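Local coordinates for Ycf54 protein (Thermosynechococcus elongatus, PDB 3HZE) that is of unestablished function but probably assists the cyclase step of chlorophyll biosynthesis, at residues A[25-28]-A[29-33]; A[56-60]-A[61-65]; A[90-93]-A[94-97]. All coordinates share one frame; numbering follows the deposited sequence.

Contact 1: residues A[25-28]-A[29-33]; sequences RERQ and RHYRE
R27 and Y31, one turn apart on helix 21-34, run side by side and point the same way. Y31 CE1 lies 3.6 Å above one face of the R27 guanidinium, toward its rim, and the two planes are turned 50° apart, which rules out a flat stack. With CG of R27 opposite its backbone N (chi1 -163°) and the chain extended to NE, R27 CG passes 3.8 Å from Y31 CE1. Y31 OH is hydrogen-bonded to D39 OD1. Replacing Y31 by alanine would probably cost D39 this partner and take one of the aromatic neighbours from the R27 guanidinium, leaving it to F75 and F40.

Among the like charges, R25 NE and R29 NH2 are 3.8 Å apart, with R25 CB over one face of the R29 guanidinium. A salt bridge from R25 to E21 probably offsets this crowding of positive groups.

Backbone bonds repeat from i+4 to i: R29 N reaches R25 O at 2.9 Å (N-H...O 158°), and H30, Y31 and R32 follow the same pattern.

Outward, R27 makes cation-pi contacts with F75 of helix 73-83 and F40 of strand 40-44. Y31 also meets F40, edge to face, so this face of the helix meets the start of strand 40-44, one of the two outermost strands.

Contact 2: residues A[56-60]-A[61-65]; sequences EQKAR and CPQPA
The Q63 carboxamide is the flat group that reaches back to K58, and it does so at the C-terminal end of helix 55-60, where a proline follows the last turn. Its NE2 lies 3.4 Å from K58 O with an N-H...O angle of 136°, a weak hydrogen bond on both counts. The bend of the Q63 chain at chi2 (64°) folds the amide back toward the helix. Its exact rotation is doubtful, because Q63 CD sits too close to C61 O in the model, so neither face of the amide can be given a firm partner.

The helix itself closes with C61 N donating to Q57 O at 2.9 Å, a bond of ordinary helical geometry. C61 then departs from helical geometry, its psi swinging to 124°. At the next position P62 has no N-H to offer, so the regular i+4 donor that K58 O would receive is missing, and the Q63 amide may take part of that place, weakly. The guanidinium of R60 turns instead toward E56 along the helix, with R60 NH1 3.8 Å from E56 OE1, a long salt bridge.

C61 is buried, and its side chain touches L8 of strand 3-10 and L87 of strand 87-92, which fastens the helix end to the antiparallel sheet. Q57 reaches that sheet by polar bonds, OE1 to Y6 and NE2 to the backbone of M88, while K58 NZ pairs with E50. Past the weak amide bond the chain goes through a cis peptide between Q63 and P64 and enters strand 65-70 at A65. Back at the helix end, the ring of P62 lies against the last helical carbonyl, P62 CD 3.3 Å from R60 O.

Contact 3: residues A[90-93]-A[94-97]; sequences QFTS and EEVP
T92 and E95 bind each other in both directions, the pattern of a capping box built on a single helical turn just after strand 87-92. T92 N donates to E95 OE2 at 3.2 Å, reaching that oxygen from above the carboxylate plane rather than within it. In return, E95 N approaches T92 OG1 at 3.2 Å, but this bond is weak. With OG1 set between the backbone N and the carbonyl carbon (chi1 65°), the threonine hydroxyl faces the turn.

T92 O is gripped by two backbone donors. V96 N, at 3.1 Å, comes in the carbonyl plane, whereas E95 N, at 3.0 Å, sits well above it with a C=O...N angle of 112°. The latter bond closes a type I turn, S93 and E94 having phi/psi of the corresponding helical values.

The E94 side chain crosses that of T92 at about a right angle, its CG 3.3 Å from T92 OG1. On the buried flank the contact is apolar: V96 CG2 stands over one face of the F91 ring, 3.9 Å from the centroid and 26° off the normal, a CH-pi contact offset toward the rim.

Further out, F48 meets the F91 ring obliquely and also touches V96, while Q51 NE2 holds E95 O. Backbone bonds of F91 with Y4 and of S93 with A2 tie the strand end to strand 3-10 and to A2 just before it, and S93 OG adds a bond to A2 N. Where the turn runs out, V96 takes an extended backbone, and its carbonyl oxygen ends up close to another acceptor, with S93 O and V96 O 3.0 Å apart.

All three contacts are local, but they sample different places in the fold. Contacts 1 and 2 lie at the surface on opposite sides of the chain's centre, their own centres about 30 Å apart; contact 3 is partly buried. Contact 1 is mid-helix, where arginine and aromatic side chains add to an uninterrupted backbone pattern, and its inner side meets F40 of strand 40-44 and F75 of helix 73-83. Contacts 2 and 3 are ends of elements, a helix exit and a strand exit, where side chains serve backbone groups. They share strand 87-92: Q57, R60 and C61 touch L87 at its beginning and contact 3 continues from its end, their nearest atoms about 6 Å apart without touching.

Contact 1: residues A[25-28]-A[29-33]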
ATOM      1  N   ARG A  25      -1.078   4.759 -12.646  1.00 11.45           N
ATOM      2  CA  ARG A  25      -0.714   5.636 -13.751  1.00 12.95           C
ATOM      3  C   ARG A  25      -1.747   6.725 -14.060  1.00 12.69           C
ATOM      4  O   ARG A  25      -1.375   7.864 -14.359  1.00 11.29           O
ATOM      5  CB  ARG A  25      -0.395   4.803 -15.001  1.00 13.52           C
ATOM      6  CG  ARG A  25       0.894   3.979 -14.841  1.00 19.22           C
ATOM      7  CD  ARG A  25       1.529   3.631 -16.179  1.00 25.82           C
ATOM      8  NE  ARG A  25       0.661   2.781 -16.990  1.00 30.51           N
ATOM      9  CZ  ARG A  25       0.491   1.477 -16.797  1.00 33.55           C
ATOM     10  NH1 ARG A  25       1.137   0.856 -15.817  1.00 35.18           N
ATOM     11  NH2 ARG A  25      -0.340   0.796 -17.577  1.00 34.51           N
ATOM     12  N   GLU A  26      -3.034   6.392 -13.991  1.00 12.02           N
ATOM     13  CA  GLU A  26      -4.060   7.403 -14.244  1.00 13.04           C
ATOM     14  C   GLU A  26      -4.020   8.437 -13.125  1.00 12.33           C
ATOM     15  O   GLU A  26      -4.149   9.634 -13.374  1.00 11.42           O
ATOM     16  CB  GLU A  26      -5.470   6.773 -14.312  1.00 14.97           C
ATOM     17  CG  GLU A  26      -5.722   5.933 -15.562  1.00 16.28           C
ATOM     18  CD  GLU A  26      -7.124   5.317 -15.613  1.00 23.59           C
ATOM     19  OE1 GLU A  26      -7.326   4.385 -16.424  1.00 27.82           O
ATOM     20  OE2 GLU A  26      -8.026   5.758 -14.866  1.00 22.10           O
ATOM     21  N   ARG A  27      -3.839   7.981 -11.886  1.00 11.89           N
ATOM     22  CA  ARG A  27      -3.795   8.916 -10.757  1.00  9.83           C
ATOM     23  C   ARG A  27      -2.551   9.792 -10.811  1.00  9.83           C
ATOM     24  O   ARG A  27      -2.606  10.981 -10.482  1.00  9.74           O
ATOM     25  CB  ARG A  27      -3.842   8.169  -9.422  1.00  9.87           C
ATOM     26  CG  ARG A  27      -4.209   9.072  -8.245  1.00 11.21           C
ATOM     27  CD  ARG A  27      -4.391   8.263  -6.975  1.00 11.77           C
ATOM     28  NE  ARG A  27      -4.675   9.088  -5.800  1.00 10.70           N
ATOM     29  CZ  ARG A  27      -5.865   9.597  -5.491  1.00 12.45           C
ATOM     30  NH1 ARG A  27      -6.917   9.382  -6.272  1.00 10.64           N
ATOM     31  NH2 ARG A  27      -6.009  10.302  -4.378  1.00 10.07           N
ATOM     32  N   GLN A  28      -1.425   9.202 -11.210  1.00  9.46           N
ATOM     33  CA  GLN A  28      -0.183   9.956 -11.321  1.00 10.08           C
ATOM     34  C   GLN A  28      -0.322  11.017 -12.408  1.00 11.43           C
ATOM     35  O   GLN A  28       0.103  12.156 -12.229  1.00 11.03           O
ATOM     36  CB  GLN A  28       0.990   9.021 -11.638  1.00 10.84           C
ATOM     37  CG  GLN A  28       1.416   8.141 -10.457  1.00  8.80           C
ATOM     38  CD  GLN A  28       2.524   7.166 -10.824  1.00 14.00           C
ATOM     39  OE1 GLN A  28       3.113   6.520  -9.953  1.00 17.18           O
ATOM     40  NE2 GLN A  28       2.805   7.047 -12.115  1.00 10.67           N
ATOM     41  N   ARG A  29      -0.932  10.648 -13.532  1.00 12.73           N
ATOM     42  CA  ARG A  29      -1.138  11.601 -14.622  1.00 14.93           C
ATOM     43  C   ARG A  29      -2.054  12.734 -14.161  1.00 15.34           C
ATOM     44  O   ARG A  29      -1.844  13.900 -14.512  1.00 13.81           O
ATOM     45  CB  ARG A  29      -1.766  10.912 -15.836  1.00 18.19           C
ATOM     46  CG  ARG A  29      -0.870   9.888 -16.531  1.00 23.35           C
ATOM     47  CD  ARG A  29      -1.641   9.183 -17.657  1.00 28.92           C
ATOM     48  NE  ARG A  29      -0.991   7.943 -18.083  1.00 36.63           N
ATOM     49  CZ  ARG A  29      -1.645   6.825 -18.390  1.00 37.05           C
ATOM     50  NH1 ARG A  29      -2.968   6.787 -18.318  1.00 37.54           N
ATOM     51  NH2 ARG A  29      -0.980   5.744 -18.769  1.00 40.77           N
ATOM     52  N   HIS A  30      -3.074  12.387 -13.379  1.00 13.58           N
ATOM     53  CA  HIS A  30      -4.005  13.386 -12.870  1.00 14.95           C
ATOM     54  C   HIS A  30      -3.297  14.362 -11.920  1.00 14.19           C
ATOM     55  O   HIS A  30      -3.533  15.570 -11.975  1.00 14.66           O
ATOM     56  CB  HIS A  30      -5.173  12.692 -12.160  1.00 14.91           C
ATOM     57  CG  HIS A  30      -6.035  13.620 -11.363  1.00 18.72           C
ATOM     58  ND1 HIS A  30      -6.739  14.660 -11.932  1.00 20.24           N
ATOM     59  CD2 HIS A  30      -6.307  13.665 -10.036  1.00 18.09           C
ATOM     60  CE1 HIS A  30      -7.407  15.305 -10.993  1.00 19.91           C
ATOM     61  NE2 HIS A  30      -7.163  14.721  -9.833  1.00 21.02           N
ATOM     62  N   TYR A  31      -2.437  13.842 -11.051  1.00 13.26           N
ATOM     63  CA  TYR A  31      -1.695  14.689 -10.108  1.00 13.66           C
ATOM     64  C   TYR A  31      -0.737  15.609 -10.857  1.00 14.78           C
ATOM     65  O   TYR A  31      -0.563  16.771 -10.488  1.00 17.80           O
ATOM     66  CB  TYR A  31      -0.893  13.836  -9.115  1.00 11.33           C
ATOM     67  CG  TYR A  31      -1.646  13.450  -7.859  1.00 11.90           C
ATOM     68  CD1 TYR A  31      -2.916  12.880  -7.926  1.00 10.33           C
ATOM     69  CD2 TYR A  31      -1.074  13.632  -6.601  1.00 11.58           C
ATOM     70  CE1 TYR A  31      -3.597  12.494  -6.774  1.00 12.78           C
ATOM     71  CE2 TYR A  31      -1.752  13.246  -5.431  1.00 14.24           C
ATOM     72  CZ  TYR A  31      -3.011  12.677  -5.530  1.00 15.12           C
ATOM     73  OH  TYR A  31      -3.681  12.275  -4.388  1.00 19.10           O
ATOM     74  N   ARG A  32      -0.100  15.080 -11.892  1.00 15.72           N
ATOM     75  CA  ARG A  32       0.823  15.873 -12.683  1.00 19.68           C
ATOM     76  C   ARG A  32       0.091  17.033 -13.350  1.00 20.12           C
ATOM     77  O   ARG A  32       0.571  18.164 -13.331  1.00 18.74           O
ATOM     78  CB  ARG A  32       1.500  15.002 -13.743  1.00 21.50           C
ATOM     79  CG  ARG A  32       2.818  14.381 -13.305  1.00 29.44           C
ATOM     80  CD  ARG A  32       2.678  13.541 -12.042  1.00 34.96           C
ATOM     81  NE  ARG A  32       3.955  12.962 -11.629  1.00 40.94           N
ATOM     82  CZ  ARG A  32       4.628  12.051 -12.327  1.00 43.40           C
ATOM     83  NH1 ARG A  32       4.147  11.607 -13.481  1.00 44.55           N
ATOM     84  NH2 ARG A  32       5.784  11.582 -11.870  1.00 43.78           N
ATOM     85  N   GLU A  33      -1.080  16.761 -13.918  1.00 20.56           N
ATOM     86  CA  GLU A  33      -1.837  17.820 -14.585  1.00 22.95           C
ATOM     87  C   GLU A  33      -2.317  18.873 -13.591  1.00 21.78           C
ATOM     88  O   GLU A  33      -2.523  20.026 -13.961  1.00 20.76           O
ATOM     89  CB  GLU A  33      -3.033  17.242 -15.357  1.00 26.19           C
ATOM     90  CG  GLU A  33      -4.180  16.736 -14.503  1.00 33.78           C
ATOM     91  CD  GLU A  33      -5.295  16.106 -15.331  1.00 39.22           C
ATOM     92  OE1 GLU A  33      -4.990  15.223 -16.164  1.00 40.16           O
ATOM     93  OE2 GLU A  33      -6.473  16.486 -15.139  1.00 40.82           O
TER

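Contact 2: residues A[56-60]-A[61-65]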
ATOM      1  N   GLU A  56      -0.768  -9.408  13.655  1.00 25.00           N
ATOM      2  CA  GLU A  56      -2.022 -10.035  13.264  1.00 27.87           C
ATOM      3  C   GLU A  56      -2.230  -9.990  11.751  1.00 26.22           C
ATOM      4  O   GLU A  56      -2.576 -10.997  11.131  1.00 24.83           O
ATOM      5  CB  GLU A  56      -3.187  -9.348  13.984  1.00 31.44           C
ATOM      6  CG  GLU A  56      -4.385 -10.248  14.242  1.00 38.94           C
ATOM      7  CD  GLU A  56      -5.042 -10.730  12.967  1.00 43.34           C
ATOM      8  OE1 GLU A  56      -5.511  -9.875  12.186  1.00 46.09           O
ATOM      9  OE2 GLU A  56      -5.089 -11.960  12.747  1.00 46.17           O
ATOM     10  N   GLN A  57      -2.009  -8.825  11.154  1.00 25.71           N
ATOM     11  CA  GLN A  57      -2.186  -8.685   9.714  1.00 25.86           C
ATOM     12  C   GLN A  57      -1.151  -9.490   8.944  1.00 23.92           C
ATOM     13  O   GLN A  57      -1.441 -10.014   7.870  1.00 25.51           O
ATOM     14  CB  GLN A  57      -2.124  -7.213   9.308  1.00 27.50           C
ATOM     15  CG  GLN A  57      -3.222  -6.372   9.946  1.00 28.36           C
ATOM     16  CD  GLN A  57      -3.503  -5.102   9.175  1.00 30.24           C
ATOM     17  OE1 GLN A  57      -2.584  -4.404   8.750  1.00 31.14           O
ATOM     18  NE2 GLN A  57      -4.781  -4.782   9.006  1.00 30.92           N
ATOM     19  N   LYS A  58       0.056  -9.598   9.488  1.00 24.31           N
ATOM     20  CA  LYS A  58       1.093 -10.369   8.815  1.00 23.28           C
ATOM     21  C   LYS A  58       0.684 -11.830   8.772  1.00 22.74           C
ATOM     22  O   LYS A  58       0.949 -12.533   7.803  1.00 22.15           O
ATOM     23  CB  LYS A  58       2.431 -10.251   9.541  1.00 25.36           C
ATOM     24  CG  LYS A  58       3.532 -11.072   8.888  1.00 25.55           C
ATOM     25  CD  LYS A  58       4.778 -11.143   9.746  1.00 28.87           C
ATOM     26  CE  LYS A  58       5.835 -12.039   9.100  1.00 31.76           C
ATOM     27  NZ  LYS A  58       7.039 -12.223   9.972  1.00 31.90           N
ATOM     28  N   ALA A  59       0.030 -12.288   9.832  1.00 22.56           N
ATOM     29  CA  ALA A  59      -0.411 -13.676   9.902  1.00 23.48           C
ATOM     30  C   ALA A  59      -1.547 -13.947   8.923  1.00 24.22           C
ATOM     31  O   ALA A  59      -1.592 -14.998   8.281  1.00 24.37           O
ATOM     32  CB  ALA A  59      -0.863 -13.999  11.326  1.00 25.12           C
ATOM     33  N   ARG A  60      -2.459 -12.989   8.803  1.00 23.40           N
ATOM     34  CA  ARG A  60      -3.607 -13.134   7.918  1.00 25.32           C
ATOM     35  C   ARG A  60      -3.320 -12.966   6.428  1.00 24.88           C
ATOM     36  O   ARG A  60      -3.934 -13.638   5.599  1.00 25.27           O
ATOM     37  CB  ARG A  60      -4.702 -12.146   8.320  1.00 28.91           C
ATOM     38  CG  ARG A  60      -5.418 -12.489   9.612  1.00 34.28           C
ATOM     39  CD  ARG A  60      -6.465 -11.436   9.931  1.00 38.98           C
ATOM     40  NE  ARG A  60      -7.388 -11.216   8.821  1.00 42.16           N
ATOM     41  CZ  ARG A  60      -8.388 -10.341   8.850  1.00 44.66           C
ATOM     42  NH1 ARG A  60      -8.592  -9.605   9.935  1.00 44.84           N
ATOM     43  NH2 ARG A  60      -9.187 -10.199   7.799  1.00 44.67           N
ATOM     44  N   CYS A  61      -2.401 -12.074   6.083  1.00 23.88           N
ATOM     45  CA  CYS A  61      -2.103 -11.835   4.677  1.00 22.80           C
ATOM     46  C   CYS A  61      -1.129 -12.836   4.071  1.00 22.17           C
ATOM     47  O   CYS A  61      -0.026 -13.016   4.574  1.00 22.44           O
ATOM     48  CB  CYS A  61      -1.558 -10.414   4.492  1.00 21.52           C
ATOM     49  SG  CYS A  61      -1.330  -9.935   2.759  1.00 22.07           S
ATOM     50  N   PRO A  62      -1.537 -13.512   2.983  1.00 22.93           N
ATOM     51  CA  PRO A  62      -0.671 -14.491   2.320  1.00 23.23           C
ATOM     52  C   PRO A  62       0.575 -13.797   1.758  1.00 24.97           C
ATOM     53  O   PRO A  62       0.490 -12.677   1.245  1.00 25.27           O
ATOM     54  CB  PRO A  62      -1.569 -15.059   1.220  1.00 23.69           C
ATOM     55  CG  PRO A  62      -2.948 -14.934   1.805  1.00 24.32           C
ATOM     56  CD  PRO A  62      -2.903 -13.552   2.429  1.00 23.13           C
ATOM     57  N   GLN A  63       1.719 -14.467   1.850  1.00 24.18           N
ATOM     58  CA  GLN A  63       2.985 -13.916   1.375  1.00 25.53           C
ATOM     59  C   GLN A  63       3.457 -14.561   0.074  1.00 23.63           C
ATOM     60  O   GLN A  63       3.123 -15.711  -0.219  1.00 25.67           O
ATOM     61  CB  GLN A  63       4.073 -14.103   2.444  1.00 29.83           C
ATOM     62  CG  GLN A  63       4.093 -13.060   3.566  1.00 35.81           C
ATOM     63  CD  GLN A  63       2.851 -13.076   4.436  1.00 39.15           C
ATOM     64  OE1 GLN A  63       2.367 -14.141   4.821  1.00 40.63           O
ATOM     65  NE2 GLN A  63       2.338 -11.888   4.769  1.00 37.72           N
ATOM     66  N   PRO A  64       4.236 -13.824  -0.731  1.00 21.21           N
ATOM     67  CA  PRO A  64       4.684 -12.452  -0.488  1.00 19.46           C
ATOM     68  C   PRO A  64       3.529 -11.466  -0.643  1.00 18.35           C
ATOM     69  O   PRO A  64       2.595 -11.702  -1.411  1.00 17.83           O
ATOM     70  CB  PRO A  64       5.756 -12.253  -1.549  1.00 20.14           C
ATOM     71  CG  PRO A  64       5.238 -13.080  -2.681  1.00 19.14           C
ATOM     72  CD  PRO A  64       4.827 -14.344  -1.975  1.00 20.58           C
ATOM     73  N   ALA A  65       3.595 -10.359   0.084  1.00 15.92           N
ATOM     74  CA  ALA A  65       2.534  -9.368   0.024  1.00 15.20           C
ATOM     75  C   ALA A  65       3.040  -8.013  -0.436  1.00 15.00           C
ATOM     76  O   ALA A  65       4.240  -7.805  -0.622  1.00 14.20           O
ATOM     77  CB  ALA A  65       1.880  -9.239   1.385  1.00 16.41           C
TER

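Contact 3: residues A[90-93]-A[94-97]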
ATOM      1  N   GLN A  90      -3.516   1.751   9.327  1.00 17.51           N
ATOM      2  CA  GLN A  90      -2.796   3.017   9.340  1.00 18.08           C
ATOM      3  C   GLN A  90      -1.704   3.018  10.402  1.00 18.31           C
ATOM      4  O   GLN A  90      -1.721   2.202  11.325  1.00 18.32           O
ATOM      5  CB  GLN A  90      -3.767   4.172   9.606  1.00 18.42           C
ATOM      6  CG  GLN A  90      -4.579   4.036  10.896  1.00 19.89           C
ATOM      7  CD  GLN A  90      -5.546   5.191  11.095  1.00 22.47           C
ATOM      8  OE1 GLN A  90      -5.216   6.193  11.735  1.00 25.02           O
ATOM      9  NE2 GLN A  90      -6.744   5.062  10.535  1.00 18.26           N
ATOM     10  N   PHE A  91      -0.747   3.922  10.258  1.00 17.57           N
ATOM     11  CA  PHE A  91       0.323   4.034  11.235  1.00 18.41           C
ATOM     12  C   PHE A  91       0.945   5.413  11.139  1.00 19.03           C
ATOM     13  O   PHE A  91       0.772   6.105  10.131  1.00 19.05           O
ATOM     14  CB  PHE A  91       1.374   2.932  11.031  1.00 16.49           C
ATOM     15  CG  PHE A  91       2.065   2.960   9.691  1.00 18.20           C
ATOM     16  CD1 PHE A  91       3.053   3.900   9.418  1.00 17.12           C
ATOM     17  CD2 PHE A  91       1.761   2.004   8.717  1.00 18.34           C
ATOM     18  CE1 PHE A  91       3.740   3.892   8.196  1.00 16.16           C
ATOM     19  CE2 PHE A  91       2.439   1.984   7.495  1.00 17.95           C
ATOM     20  CZ  PHE A  91       3.430   2.930   7.235  1.00 18.15           C
ATOM     21  N   THR A  92       1.653   5.823  12.190  1.00 19.35           N
ATOM     22  CA  THR A  92       2.285   7.138  12.211  1.00 21.11           C
ATOM     23  C   THR A  92       3.780   7.056  11.971  1.00 20.61           C
ATOM     24  O   THR A  92       4.375   5.984  12.041  1.00 21.56           O
ATOM     25  CB  THR A  92       2.100   7.838  13.574  1.00 21.68           C
ATOM     26  OG1 THR A  92       2.789   7.085  14.580  1.00 21.87           O
ATOM     27  CG2 THR A  92       0.630   7.950  13.932  1.00 22.70           C
ATOM     28  N   SER A  93       4.378   8.210  11.704  1.00 22.14           N
ATOM     29  CA  SER A  93       5.814   8.309  11.473  1.00 24.16           C
ATOM     30  C   SER A  93       6.575   7.904  12.730  1.00 25.16           C
ATOM     31  O   SER A  93       7.696   7.404  12.651  1.00 24.47           O
ATOM     32  CB  SER A  93       6.198   9.745  11.101  1.00 22.87           C
ATOM     33  OG  SER A  93       5.462  10.193   9.976  1.00 27.79           O
ATOM     34  N   GLU A  94       5.972   8.133  13.894  1.00 27.27           N
ATOM     35  CA  GLU A  94       6.628   7.771  15.144  1.00 29.50           C
ATOM     36  C   GLU A  94       6.565   6.272  15.398  1.00 29.20           C
ATOM     37  O   GLU A  94       7.333   5.743  16.202  1.00 30.44           O
ATOM     38  CB  GLU A  94       6.024   8.531  16.337  1.00 32.52           C
ATOM     39  CG  GLU A  94       4.712   9.260  16.084  1.00 36.10           C
ATOM     40  CD  GLU A  94       4.851  10.450  15.146  1.00 38.55           C
ATOM     41  OE1 GLU A  94       5.823  11.226  15.289  1.00 39.09           O
ATOM     42  OE2 GLU A  94       3.978  10.615  14.271  1.00 38.44           O
ATOM     43  N   GLU A  95       5.658   5.583  14.706  1.00 27.24           N
ATOM     44  CA  GLU A  95       5.520   4.135  14.865  1.00 25.57           C
ATOM     45  C   GLU A  95       6.391   3.351  13.876  1.00 23.41           C
ATOM     46  O   GLU A  95       6.814   2.235  14.164  1.00 23.49           O
ATOM     47  CB  GLU A  95       4.052   3.716  14.704  1.00 27.35           C
ATOM     48  CG  GLU A  95       3.168   4.048  15.901  1.00 30.67           C
ATOM     49  CD  GLU A  95       1.691   3.791  15.644  1.00 32.62           C
ATOM     50  OE1 GLU A  95       0.918   3.718  16.624  1.00 34.44           O
ATOM     51  OE2 GLU A  95       1.293   3.673  14.465  1.00 32.93           O
ATOM     52  N   VAL A  96       6.659   3.947  12.717  1.00 21.69           N
ATOM     53  CA  VAL A  96       7.468   3.308  11.681  1.00 20.58           C
ATOM     54  C   VAL A  96       8.468   4.335  11.153  1.00 21.56           C
ATOM     55  O   VAL A  96       8.078   5.301  10.502  1.00 21.63           O
ATOM     56  CB  VAL A  96       6.571   2.820  10.514  1.00 19.34           C
ATOM     57  CG1 VAL A  96       7.404   2.073   9.479  1.00 15.76           C
ATOM     58  CG2 VAL A  96       5.463   1.930  11.050  1.00 15.58           C
ATOM     59  N   PRO A  97       9.772   4.128  11.412  1.00 21.55           N
ATOM     60  CA  PRO A  97      10.858   5.023  10.985  1.00 21.65           C
ATOM     61  C   PRO A  97      10.952   5.334   9.491  1.00 21.45           C
ATOM     62  O   PRO A  97      11.159   6.487   9.097  1.00 23.11           O
ATOM     63  CB  PRO A  97      12.107   4.325  11.513  1.00 21.34           C
ATOM     64  CG  PRO A  97      11.733   2.887  11.449  1.00 23.07           C
ATOM     65  CD  PRO A  97      10.324   2.892  11.990  1.00 22.59           C
TER